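Local coordinates for protein saframycin Mx1 synthetase B (Legionella pneumophila subsp. pneumophila, PDB 3LNV) that is a member of the ANL superfamily of AMP-binding enzymes, pairing a large N-terminal part with a smaller C-terminal part of the AMP-binding_C clan, at residues S12-V17 with C85-C90; H49-A54 with N154-W159; L69-P74 with V93-P98; S114-V119 with L141-I146; L120-H125 with A147-E152. One frame throughout, in Å; residues are numbered along the deposited sequence.

Contact 1: S12-V17 with C85-C90; sequences SLVDVV and CLYAGC
Leu13, Val14 and Val17 meet Leu86 and Tyr87 in a buried, apolar helix-to-helix contact, where the start of helix 13-23 packs against the C-terminal end of helix 76-87. The two branches of Val14 divide the work. With CG1 anti to the backbone N (chi1 169°), that methyl is laid over a face of the Tyr87 ring, 4.1 Å from the ring centroid and only 15° off the normal, which makes a CH-pi contact. The other branch, CG2, lies 3.7 Å from Leu86 CB. Farther along the same helix, Val17 comes at the ring from its edge, near the ring plane, and its CG1 is 3.3 Å from Tyr87 OH. That hydroxyl is satisfied by a hydrogen bond to Asp47, so the ring is held by its polar end as well as by the valine over its face. Both helix ends at this junction carry a capping motif. Ser12 is the N-cap of helix 13-23, its OG accepting from Asp15 N at 3.3 Å. On the other side, Gly89 has positive phi and closes helix 76-87 in a Schellman motif, whose two bonds back into the last turn run from Cys90 N to Cys85 O and from Gly89 N to Leu86 O. Leu13 CD2 and Leu86 CD2 meet more loosely, at 4.4 Å. Leu13 also packs on Leu228 of helix 220-233 and on Leu192 of helix 189-202.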
# COMPACT_ATOMS: atom_id res chain seq x y z
N SER A 12 8.49 -12.73 19.50
CA SER A 12 8.80 -11.78 18.45
C SER A 12 8.97 -12.48 17.12
O SER A 12 9.25 -13.69 17.08
CB SER A 12 10.07 -11.00 18.78
OG SER A 12 11.20 -11.84 18.72
N LEU A 13 8.83 -11.73 16.03
CA LEU A 13 9.08 -12.27 14.70
C LEU A 13 10.52 -12.81 14.63
O LEU A 13 10.79 -13.79 13.94
CB LEU A 13 8.86 -11.21 13.61
CG LEU A 13 8.97 -11.75 12.16
CD1 LEU A 13 7.96 -12.87 11.89
CD2 LEU A 13 8.80 -10.64 11.13
N VAL A 14 11.43 -12.19 15.36
CA VAL A 14 12.82 -12.68 15.39
C VAL A 14 12.90 -14.14 15.86
O VAL A 14 13.56 -14.97 15.26
CB VAL A 14 13.70 -11.82 16.32
CG1 VAL A 14 15.06 -12.52 16.54
CG2 VAL A 14 13.88 -10.39 15.75
N ASP A 15 12.27 -14.42 16.99
CA ASP A 15 12.26 -15.77 17.50
C ASP A 15 11.54 -16.78 16.57
O ASP A 15 11.95 -17.93 16.45
CB ASP A 15 11.71 -15.79 18.93
CG ASP A 15 12.78 -15.42 19.97
OD1 ASP A 15 13.99 -15.51 19.65
OD2 ASP A 15 12.42 -15.05 21.09
N VAL A 16 10.47 -16.33 15.91
CA VAL A 16 9.80 -17.15 14.90
C VAL A 16 10.78 -17.53 13.79
O VAL A 16 10.88 -18.68 13.41
CB VAL A 16 8.59 -16.42 14.26
CG1 VAL A 16 7.98 -17.25 13.14
CG2 VAL A 16 7.54 -16.10 15.33
N VAL A 17 11.50 -16.55 13.25
CA VAL A 17 12.42 -16.82 12.16
C VAL A 17 13.58 -17.70 12.62
O VAL A 17 14.00 -18.61 11.89
CB VAL A 17 12.97 -15.53 11.49
CG1 VAL A 17 14.05 -15.88 10.46
CG2 VAL A 17 11.84 -14.79 10.81
N CYS A 85 17.82 -5.64 11.04
CA CYS A 85 17.50 -4.59 12.01
C CYS A 85 16.79 -5.15 13.24
O CYS A 85 17.15 -4.85 14.37
CB CYS A 85 16.58 -3.53 11.41
SG CYS A 85 17.28 -2.57 10.09
N LEU A 86 15.74 -5.94 13.02
CA LEU A 86 15.03 -6.56 14.12
C LEU A 86 15.97 -7.42 14.96
O LEU A 86 15.89 -7.43 16.19
CB LEU A 86 13.86 -7.39 13.59
CG LEU A 86 12.51 -6.66 13.54
CD1 LEU A 86 12.59 -5.27 12.95
CD2 LEU A 86 11.47 -7.54 12.79
N TYR A 87 16.87 -8.14 14.29
CA TYR A 87 17.78 -9.03 15.01
C TYR A 87 18.72 -8.22 15.91
O TYR A 87 19.23 -8.75 16.89
CB TYR A 87 18.60 -9.93 14.07
CG TYR A 87 17.99 -11.25 13.65
CD1 TYR A 87 16.71 -11.34 13.09
CD2 TYR A 87 18.73 -12.43 13.77
CE1 TYR A 87 16.19 -12.60 12.67
CE2 TYR A 87 18.22 -13.65 13.35
CZ TYR A 87 16.95 -13.74 12.81
OH TYR A 87 16.51 -14.99 12.40
N ALA A 88 18.93 -6.94 15.59
CA ALA A 88 19.84 -6.11 16.39
C ALA A 88 19.07 -5.30 17.40
O ALA A 88 19.66 -4.49 18.11
CB ALA A 88 20.65 -5.17 15.49
N GLY A 89 17.76 -5.47 17.44
CA GLY A 89 16.94 -4.62 18.30
C GLY A 89 16.79 -3.19 17.82
O GLY A 89 16.37 -2.30 18.58
N CYS A 90 17.16 -2.93 16.58
CA CYS A 90 17.00 -1.57 16.04
C CYS A 90 15.63 -1.44 15.37
O CYS A 90 15.05 -2.41 14.93
CB CYS A 90 18.09 -1.28 15.00
SG CYS A 90 19.78 -1.31 15.67

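Contact 2: H49-A54 with N154-W159; sequences HAKAIA and NRSSSW
Ala52 and Ser156 bring their CA atoms within 3.6 Å of each other, so that the helical turn of 49-54 and the loop of 154-159, whose first five residues have helical backbone angles, touch almost backbone to backbone. Small side chains line this approach: Ala52 CB lies 3.8 Å from Ser156 N, and Ser156 CB faces it in turn. The hydroxyl of Ser156, anti to its own N (chi1 -150°), is carried to the helix backbone, where it bonds to Gln48 O. Ala52 N is also near this OG, but the angle is too poor for a hydrogen bond. Trp159 and Lys51 contribute much of the remaining surface, the indole bridging two residues of the helix. Its five-membered ring meets Ala54, with CD1 3.3 Å from Ala54 CB, a short distance for two carbons. The aliphatic part of Lys51 passes obliquely by its six-membered ring, with CE3 3.7 Å from Lys51 CG and CZ3 3.9 Å from Lys51 CE. Because the lysine is extended beyond CG, NZ is carried past the indole to a salt bridge with Asp47. Arg155 similarly sends its guanidinium away from the interface, to Glu152 and Thr56, while the indole NE1 donates to Tyr87 O. No hydrogen bond crosses between the two segments. The chemistry therefore implies a contact that depends on shape, with alanine and serine allowing the close approach and the polar ends of its longer side chains tied to neighbours around it.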
# COMPACT_ATOMS: atom_id res chain seq x y z
N HIS A 49 21.84 -14.26 6.85
CA HIS A 49 21.95 -12.86 6.45
C HIS A 49 21.51 -11.85 7.54
O HIS A 49 22.20 -10.86 7.78
CB HIS A 49 21.21 -12.63 5.12
CG HIS A 49 21.94 -13.16 3.93
ND1 HIS A 49 23.04 -12.52 3.39
CD2 HIS A 49 21.76 -14.28 3.20
CE1 HIS A 49 23.49 -13.22 2.36
NE2 HIS A 49 22.73 -14.29 2.23
N ALA A 50 20.39 -12.12 8.22
CA ALA A 50 19.89 -11.27 9.33
C ALA A 50 20.94 -11.11 10.42
O ALA A 50 21.18 -10.00 10.92
CB ALA A 50 18.60 -11.85 9.92
N LYS A 51 21.56 -12.22 10.80
CA LYS A 51 22.58 -12.21 11.85
C LYS A 51 23.80 -11.42 11.39
O LYS A 51 24.37 -10.64 12.16
CB LYS A 51 23.00 -13.63 12.21
CG LYS A 51 21.94 -14.44 12.99
CD LYS A 51 22.39 -15.90 13.11
CE LYS A 51 21.44 -16.70 13.99
NZ LYS A 51 21.58 -18.18 13.77
N ALA A 52 24.22 -11.65 10.15
CA ALA A 52 25.37 -10.95 9.62
C ALA A 52 25.06 -9.47 9.56
O ALA A 52 25.93 -8.64 9.82
CB ALA A 52 25.72 -11.47 8.23
N ILE A 53 23.82 -9.13 9.23
CA ILE A 53 23.47 -7.73 9.12
C ILE A 53 23.39 -7.12 10.53
O ILE A 53 23.88 -6.00 10.78
CB ILE A 53 22.16 -7.54 8.33
CG1 ILE A 53 22.41 -7.79 6.84
CG2 ILE A 53 21.58 -6.15 8.55
CD1 ILE A 53 21.14 -8.08 6.05
N ALA A 54 22.80 -7.85 11.46
CA ALA A 54 22.72 -7.36 12.84
C ALA A 54 24.13 -7.16 13.41
O ALA A 54 24.38 -6.23 14.16
CB ALA A 54 21.94 -8.33 13.69
N ASN A 154 30.29 -14.10 6.90
CA ASN A 154 31.20 -14.53 7.95
C ASN A 154 30.89 -13.82 9.26
O ASN A 154 31.07 -14.38 10.34
CB ASN A 154 32.65 -14.26 7.56
CG ASN A 154 33.63 -15.02 8.44
OD1 ASN A 154 33.27 -16.02 9.06
ND2 ASN A 154 34.87 -14.54 8.51
N ARG A 155 30.41 -12.58 9.16
CA ARG A 155 30.13 -11.75 10.34
C ARG A 155 29.01 -12.33 11.20
O ARG A 155 28.93 -12.08 12.40
CB ARG A 155 29.77 -10.33 9.90
CG ARG A 155 30.75 -9.74 8.88
CD ARG A 155 30.55 -8.23 8.71
NE ARG A 155 31.39 -7.67 7.65
CZ ARG A 155 31.21 -6.47 7.11
NH1 ARG A 155 30.20 -5.71 7.52
NH2 ARG A 155 32.03 -6.04 6.16
N SER A 156 28.15 -13.14 10.59
CA SER A 156 27.02 -13.74 11.28
C SER A 156 27.39 -14.29 12.67
O SER A 156 26.64 -14.11 13.64
CB SER A 156 26.45 -14.86 10.40
OG SER A 156 25.06 -15.01 10.64
N SER A 157 28.54 -14.95 12.77
CA SER A 157 28.91 -15.60 14.02
C SER A 157 29.17 -14.61 15.16
O SER A 157 29.18 -14.98 16.34
CB SER A 157 30.12 -16.51 13.81
OG SER A 157 30.12 -17.54 14.78
N SER A 158 29.37 -13.34 14.80
CA SER A 158 29.67 -12.29 15.78
C SER A 158 28.42 -11.61 16.35
O SER A 158 28.51 -10.78 17.26
CB SER A 158 30.57 -11.22 15.15
OG SER A 158 31.88 -11.72 14.95
N TRP A 159 27.25 -11.95 15.82
CA TRP A 159 26.01 -11.37 16.31
C TRP A 159 25.82 -11.66 17.80
O TRP A 159 25.98 -12.80 18.24
CB TRP A 159 24.82 -11.92 15.50
CG TRP A 159 23.49 -11.49 16.05
CD1 TRP A 159 23.03 -10.21 16.23
CD2 TRP A 159 22.44 -12.36 16.49
NE1 TRP A 159 21.76 -10.23 16.75
CE2 TRP A 159 21.38 -11.54 16.93
CE3 TRP A 159 22.30 -13.74 16.56
CZ2 TRP A 159 20.18 -12.07 17.42
CZ3 TRP A 159 21.13 -14.27 17.05
CH2 TRP A 159 20.08 -13.44 17.48

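Contact 3: L69-P74 with V93-P98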
# COMPACT_ATOMS: atom_id res chain seq x y z
N LEU A 69 17.62 3.38 8.76
CA LEU A 69 16.88 3.65 7.53
C LEU A 69 17.17 2.58 6.46
O LEU A 69 18.31 2.15 6.30
CB LEU A 69 17.25 5.03 7.00
CG LEU A 69 16.37 5.60 5.88
CD1 LEU A 69 15.01 6.12 6.41
CD2 LEU A 69 17.13 6.72 5.19
N LEU A 70 16.15 2.16 5.74
CA LEU A 70 16.34 1.18 4.67
C LEU A 70 15.79 1.79 3.39
O LEU A 70 14.60 2.09 3.31
CB LEU A 70 15.61 -0.14 5.00
CG LEU A 70 15.86 -0.75 6.38
CD1 LEU A 70 14.89 -1.92 6.67
CD2 LEU A 70 17.33 -1.19 6.58
N LEU A 71 16.65 2.01 2.41
CA LEU A 71 16.15 2.40 1.09
C LEU A 71 15.53 1.17 0.41
O LEU A 71 16.25 0.35 -0.19
CB LEU A 71 17.30 2.94 0.24
CG LEU A 71 17.70 4.39 0.46
CD1 LEU A 71 18.29 4.92 -0.81
CD2 LEU A 71 16.50 5.21 0.85
N PHE A 72 14.21 1.03 0.49
CA PHE A 72 13.59 -0.26 0.17
C PHE A 72 13.42 -0.58 -1.32
O PHE A 72 12.29 -0.67 -1.83
CB PHE A 72 12.26 -0.45 0.93
CG PHE A 72 12.08 -1.84 1.50
CD1 PHE A 72 11.89 -2.93 0.67
CD2 PHE A 72 12.15 -2.05 2.86
CE1 PHE A 72 11.72 -4.17 1.17
CE2 PHE A 72 12.00 -3.33 3.38
CZ PHE A 72 11.78 -4.39 2.54
N ALA A 73 14.54 -0.77 -2.01
CA ALA A 73 14.54 -1.36 -3.35
C ALA A 73 13.89 -2.74 -3.25
O ALA A 73 14.32 -3.56 -2.45
CB ALA A 73 15.95 -1.49 -3.86
N PRO A 74 12.84 -3.01 -4.06
CA PRO A 74 12.17 -4.31 -3.90
C PRO A 74 13.12 -5.45 -4.21
O PRO A 74 13.84 -5.43 -5.20
CB PRO A 74 11.03 -4.26 -4.92
CG PRO A 74 10.75 -2.79 -5.10
CD PRO A 74 12.12 -2.13 -5.00
N VAL A 93 13.38 1.42 9.48
CA VAL A 93 12.61 2.49 8.85
C VAL A 93 12.66 2.35 7.33
O VAL A 93 13.54 2.92 6.67
CB VAL A 93 13.10 3.88 9.29
CG1 VAL A 93 12.17 4.96 8.73
CG2 VAL A 93 13.19 3.97 10.85
N PRO A 94 11.74 1.57 6.76
CA PRO A 94 11.74 1.29 5.32
C PRO A 94 11.24 2.50 4.55
O PRO A 94 10.18 3.03 4.89
CB PRO A 94 10.73 0.14 5.18
CG PRO A 94 10.44 -0.33 6.53
CD PRO A 94 10.77 0.75 7.50
N ILE A 95 11.97 2.93 3.53
CA ILE A 95 11.41 3.96 2.65
C ILE A 95 11.57 3.63 1.18
O ILE A 95 12.54 2.99 0.79
CB ILE A 95 11.97 5.37 2.94
CG1 ILE A 95 13.45 5.44 2.57
CG2 ILE A 95 11.71 5.75 4.41
CD1 ILE A 95 14.01 6.86 2.53
N TYR A 96 10.61 4.07 0.38
CA TYR A 96 10.68 4.00 -1.08
C TYR A 96 11.97 4.70 -1.51
O TYR A 96 12.20 5.84 -1.13
CB TYR A 96 9.46 4.75 -1.65
CG TYR A 96 9.28 4.70 -3.15
CD1 TYR A 96 9.29 3.49 -3.84
CD2 TYR A 96 9.06 5.87 -3.88
CE1 TYR A 96 9.11 3.44 -5.22
CE2 TYR A 96 8.87 5.83 -5.27
CZ TYR A 96 8.90 4.61 -5.94
OH TYR A 96 8.71 4.55 -7.30
N PRO A 97 12.83 4.03 -2.27
CA PRO A 97 14.00 4.81 -2.72
C PRO A 97 13.55 5.96 -3.64
O PRO A 97 12.72 5.74 -4.52
CB PRO A 97 14.82 3.79 -3.52
CG PRO A 97 14.33 2.44 -3.07
CD PRO A 97 12.87 2.64 -2.75
N PRO A 98 14.06 7.19 -3.43
CA PRO A 98 13.57 8.31 -4.24
C PRO A 98 13.70 8.09 -5.74
O PRO A 98 14.77 7.75 -6.23
CB PRO A 98 14.44 9.48 -3.78
CG PRO A 98 14.73 9.16 -2.35
CD PRO A 98 14.88 7.64 -2.30
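The beta-alpha-beta unit made of strand 67-71, helix 76-87 and strand 91-95 is closed by the pairing of Leu69, Leu70 and Leu71 with Val93, Pro94 and Ile95. The short strand pieces run parallel, at 24° to each other, and three backbone bonds join them. Leu70 N donates to Val93 O at 2.9 Å, Ile95 N meets Leu70 O at 2.8 Å, and Phe72 N extends the register by a 2.6 Å bond to Ile95 O. Pro94 has no N-H, but in this parallel register its nitrogen faces away from strand 67-71, so none of these bonds is lost. On one face of the sheet, Leu69 CD1 fits between Val93 CG1 (3.8 Å) and Ile95 CG2. Next to it, Ile95 sets CG1 between its backbone N and carbonyl carbon (chi1 68°) and sends CD1 onto Leu71 CD2, a tight 3.4 Å. Helix 105-114 covers this side through Ile110. Leu70 and Pro94 point to the other face, where helix 76-87 packs on Leu70, and Phe72 lies alongside Pro94 with CD2 3.5 Å from the proline CB. Past the strands, Phe72 centres an inverse gamma turn, and the ring of Pro97 presses its CG to 3.4 Å from Ala73 N. A parallel pair joined by a helix, with helices on both faces, is the classic beta-alpha-beta crossover of layered alpha/beta domains.

Contact 4: S114-V119 with L141-I146; sequences SKPVIV and LKIPAI
Ile143 can be traced outward from CB, which lies 4.3 Å from CG1 of Val119 across the strand pair. There the side chain forks. The CG2 methyl, anti to the backbone N, lies over the backbone of the facing segment, 3.7 Å from Ile118 C. The longer branch, beside the backbone N (chi1 -46°), heads for Pro116: CG1 is 4.4 Å from Pro116 CG, and a bend at chi2 (-62°) leaves the terminal CD1 3.7 Å from Pro116 O. Val111 of helix 105-114 packs on the same isoleucine. Immediately after it the chain enters the pairing proper, in which strands 118-121 and 143-147 lie parallel as neighbours in a five-stranded mixed sheet of the AMP-binding region. Val119 is the residue that grips strand 143-147. Its N donates to Pro144 O at 3.0 Å and its O accepts from Ile146 N at 3.0 Å, and the CA-H groups of Ile118 and Ala145 add weaker contacts to the same two oxygens. The Val119 side chain places CG1 between its backbone N and carbonyl carbon (chi1 56°), which brings that methyl to 3.6 Å from Ala145 CB on one face of the sheet. Toward the other face, Ile118 and Ile146 cross at a slant, the short branch CG2 of Ile118 4.0 Å from the terminal CD1 of Ile146, beside Glu60 of a loop.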
# COMPACT_ATOMS: atom_id res chain seq x y z
N SER A 114 12.90 10.66 12.18
CA SER A 114 13.29 9.40 12.80
C SER A 114 14.72 9.38 13.36
O SER A 114 15.07 8.53 14.19
CB SER A 114 13.08 8.24 11.82
OG SER A 114 13.97 8.34 10.71
N LYS A 115 15.55 10.31 12.89
CA LYS A 115 16.95 10.42 13.32
C LYS A 115 17.74 9.10 13.32
O LYS A 115 18.32 8.71 14.33
CB LYS A 115 16.99 11.09 14.68
CG LYS A 115 16.26 12.43 14.64
CD LYS A 115 15.98 12.96 16.06
CE LYS A 115 16.06 14.47 16.10
NZ LYS A 115 15.14 15.17 15.15
N PRO A 116 17.78 8.41 12.16
CA PRO A 116 18.45 7.12 12.11
C PRO A 116 19.96 7.29 12.31
O PRO A 116 20.47 8.36 12.01
CB PRO A 116 18.14 6.62 10.69
CG PRO A 116 17.83 7.86 9.90
CD PRO A 116 17.12 8.75 10.88
N VAL A 117 20.63 6.27 12.83
CA VAL A 117 22.07 6.34 13.03
C VAL A 117 22.85 5.78 11.83
O VAL A 117 24.04 6.09 11.64
CB VAL A 117 22.51 5.60 14.30
CG1 VAL A 117 21.91 6.28 15.54
CG2 VAL A 117 22.08 4.15 14.25
N ILE A 118 22.18 4.95 11.05
CA ILE A 118 22.77 4.31 9.86
C ILE A 118 21.68 4.17 8.80
O ILE A 118 20.49 4.05 9.15
CB ILE A 118 23.32 2.91 10.20
CG1 ILE A 118 24.54 2.99 11.12
CG2 ILE A 118 23.69 2.13 8.93
CD1 ILE A 118 24.82 1.67 11.86
N VAL A 119 22.06 4.20 7.52
CA VAL A 119 21.15 3.84 6.44
C VAL A 119 21.70 2.65 5.63
O VAL A 119 22.88 2.61 5.28
CB VAL A 119 20.84 5.04 5.49
CG1 VAL A 119 22.12 5.61 4.92
CG2 VAL A 119 19.90 4.60 4.34
N LEU A 141 21.94 12.00 2.91
CA LEU A 141 21.35 13.04 3.73
C LEU A 141 22.04 13.05 5.10
O LEU A 141 21.40 12.94 6.14
CB LEU A 141 19.83 12.83 3.84
CG LEU A 141 19.08 12.68 2.51
CD1 LEU A 141 17.62 12.28 2.72
CD2 LEU A 141 19.14 13.97 1.69
N LYS A 142 23.37 13.17 5.08
CA LYS A 142 24.17 13.26 6.31
C LYS A 142 24.20 12.00 7.19
O LYS A 142 24.83 12.02 8.24
CB LYS A 142 23.72 14.46 7.18
CG LYS A 142 23.88 15.83 6.52
CD LYS A 142 23.31 16.93 7.41
CE LYS A 142 22.63 18.02 6.59
NZ LYS A 142 21.69 18.85 7.41
N ILE A 143 23.52 10.92 6.79
CA ILE A 143 23.52 9.67 7.56
C ILE A 143 24.52 8.67 6.99
O ILE A 143 24.52 8.41 5.78
CB ILE A 143 22.13 8.99 7.54
CG1 ILE A 143 21.03 10.01 7.81
CG2 ILE A 143 22.06 7.88 8.59
CD1 ILE A 143 21.16 10.63 9.17
N PRO A 144 25.37 8.10 7.85
CA PRO A 144 26.37 7.14 7.35
C PRO A 144 25.69 5.99 6.63
O PRO A 144 24.71 5.45 7.14
CB PRO A 144 27.08 6.66 8.62
CG PRO A 144 26.89 7.79 9.61
CD PRO A 144 25.50 8.32 9.30
N ALA A 145 26.20 5.63 5.46
CA ALA A 145 25.56 4.64 4.62
C ALA A 145 26.40 3.39 4.49
O ALA A 145 27.63 3.46 4.42
CB ALA A 145 25.26 5.21 3.23
N ILE A 146 25.73 2.24 4.45
CA ILE A 146 26.38 0.95 4.26
C ILE A 146 25.73 0.17 3.12
O ILE A 146 24.49 0.08 3.04
CB ILE A 146 26.37 0.14 5.58
CG1 ILE A 146 27.15 0.91 6.65
CG2 ILE A 146 26.92 -1.29 5.36
CD1 ILE A 146 27.11 0.32 8.04

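Contact 5: L120-H125 with A147-E152; sequences LMIADH and ALESIE
Met121 O, the carbonyl of a selenomethionine, takes a 3.0 Å hydrogen bond from Leu148 N and a weaker CA-H contact from Ala147, whose CA is 3.3 Å from the same oxygen. These close the parallel pairing just where both strands end. Beyond it, Glu149 folds back across the gap. Bent at chi2 (86°), it brings OE1 to 2.6 Å from Ala123 N, which meets the carboxylate from 35° above its plane in a noticeably bent bond. The other oxygen, OE2, lies 3.7 Å from Ile122 CB. The Leu148 and Leu120 side chains cross at about a right angle, with their CD2 atoms 4.0 Å apart, and the pair packs on Ala81 of helix 76-87. The turn that presents Glu149 is secured by Ser150, whose OG donates to Ala147 O at 2.7 Å alongside the bond from Ser150 N. Since Ile122 is the N-cap of helix 123-129, the carboxylate takes an amide of that helix's first turn, and its negative charge would probably be stabilised by the helix dipole.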
# COMPACT_ATOMS: atom_id res chain seq x y z
N LEU A 120 20.84 1.67 5.32
CA LEU A 120 21.27 0.53 4.49
C LEU A 120 20.66 0.63 3.11
O LEU A 120 19.51 1.02 2.98
CB LEU A 120 20.84 -0.79 5.12
CG LEU A 120 21.64 -1.35 6.28
CD1 LEU A 120 21.90 -0.26 7.25
CD2 LEU A 120 20.85 -2.48 6.97
N MSE A 121 21.42 0.24 2.09
CA MSE A 121 20.92 0.30 0.71
C MSE A 121 21.76 -0.57 -0.23
O MSE A 121 22.87 -0.96 0.13
CB MSE A 121 20.94 1.76 0.21
CG MSE A 121 22.35 2.35 0.09
SE MSE A 121 22.38 4.26 -0.50
CE MSE A 121 21.56 5.13 1.06
N ILE A 122 21.25 -0.89 -1.42
CA ILE A 122 22.02 -1.74 -2.35
C ILE A 122 23.13 -0.94 -3.04
O ILE A 122 23.04 0.28 -3.17
CB ILE A 122 21.16 -2.37 -3.45
CG1 ILE A 122 20.57 -1.27 -4.35
CG2 ILE A 122 20.10 -3.28 -2.84
CD1 ILE A 122 19.84 -1.78 -5.58
N ALA A 123 24.17 -1.64 -3.48
CA ALA A 123 25.36 -1.02 -4.06
C ALA A 123 24.98 -0.02 -5.16
O ALA A 123 25.55 1.07 -5.24
CB ALA A 123 26.30 -2.08 -4.61
N ASP A 124 24.00 -0.39 -5.97
CA ASP A 124 23.53 0.47 -7.06
C ASP A 124 22.99 1.79 -6.56
O ASP A 124 22.95 2.77 -7.30
CB ASP A 124 22.45 -0.25 -7.87
CG ASP A 124 23.01 -1.25 -8.86
OD1 ASP A 124 24.26 -1.39 -8.96
OD2 ASP A 124 22.19 -1.91 -9.54
N HIS A 125 22.53 1.81 -5.31
CA HIS A 125 21.98 3.04 -4.75
C HIS A 125 23.01 3.92 -4.06
O HIS A 125 22.86 5.14 -3.99
CB HIS A 125 20.78 2.73 -3.85
CG HIS A 125 19.54 2.44 -4.62
ND1 HIS A 125 18.41 1.89 -4.05
CD2 HIS A 125 19.25 2.61 -5.94
CE1 HIS A 125 17.48 1.75 -4.98
NE2 HIS A 125 17.96 2.17 -6.13
N ALA A 147 26.54 -0.34 2.19
CA ALA A 147 26.03 -1.15 1.10
C ALA A 147 25.80 -2.56 1.61
O ALA A 147 26.69 -3.13 2.22
CB ALA A 147 27.01 -1.18 -0.09
N LEU A 148 24.61 -3.10 1.35
CA LEU A 148 24.25 -4.46 1.79
C LEU A 148 25.18 -5.51 1.19
O LEU A 148 25.45 -6.54 1.82
CB LEU A 148 22.80 -4.77 1.40
CG LEU A 148 21.77 -3.97 2.22
CD1 LEU A 148 20.37 -3.97 1.59
CD2 LEU A 148 21.74 -4.48 3.66
N GLU A 149 25.66 -5.25 -0.03
CA GLU A 149 26.64 -6.12 -0.70
C GLU A 149 27.93 -6.30 0.08
O GLU A 149 28.64 -7.29 -0.11
CB GLU A 149 26.96 -5.60 -2.11
CG GLU A 149 25.87 -5.85 -3.15
CD GLU A 149 24.82 -4.76 -3.14
OE1 GLU A 149 24.96 -3.82 -2.33
OE2 GLU A 149 23.85 -4.84 -3.94
N SER A 150 28.24 -5.35 0.95
CA SER A 150 29.50 -5.37 1.69
C SER A 150 29.43 -6.17 2.99
O SER A 150 30.44 -6.46 3.63
CB SER A 150 29.96 -3.94 1.99
OG SER A 150 29.25 -3.39 3.08
N ILE A 151 28.23 -6.52 3.41
CA ILE A 151 28.09 -7.27 4.64
C ILE A 151 28.34 -8.76 4.37
O ILE A 151 27.49 -9.45 3.80
CB ILE A 151 26.70 -7.03 5.27
CG1 ILE A 151 26.56 -5.55 5.64
CG2 ILE A 151 26.49 -7.95 6.47
CD1 ILE A 151 25.13 -5.05 5.76
N GLU A 152 29.51 -9.24 4.79
CA GLU A 152 29.91 -10.63 4.54
C GLU A 152 29.26 -11.59 5.55
O GLU A 152 29.18 -11.28 6.74
CB GLU A 152 31.44 -10.75 4.58
CG GLU A 152 32.06 -10.24 5.88
CD GLU A 152 33.36 -9.45 5.68
OE1 GLU A 152 33.98 -9.58 4.60
OE2 GLU A 152 33.77 -8.71 6.62

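Contacts 3, 4 and 5 lie in one sheet; 4 and 5 are successive levels of the pair 118-121 and 143-147, and contact 3 is the pairing of 67-71 with 91-95. Leu69 N lies 3.0 Å from Ile118 O, joining contacts 3 and 4, and Leu69 O lies 2.8 Å from Leu120 N, joining 3 and 5. Contacts 1 and 2 involve helices 13-23, 43-59 and 76-87 and the loop 154-159, and meet where Tyr87 O lies 2.9 Å from Trp159 NE1. Helix 76-87 connects them to the sheet, Cys85 SG being 3.8 Å from Leu70 CD2. Contact 2 also reaches contact 5 at Ser150 and Ile151. Bound 1ZZ lies about 13 Å from the Pro94 side chain and pyrophosphate about 14 Å from that of Ile95.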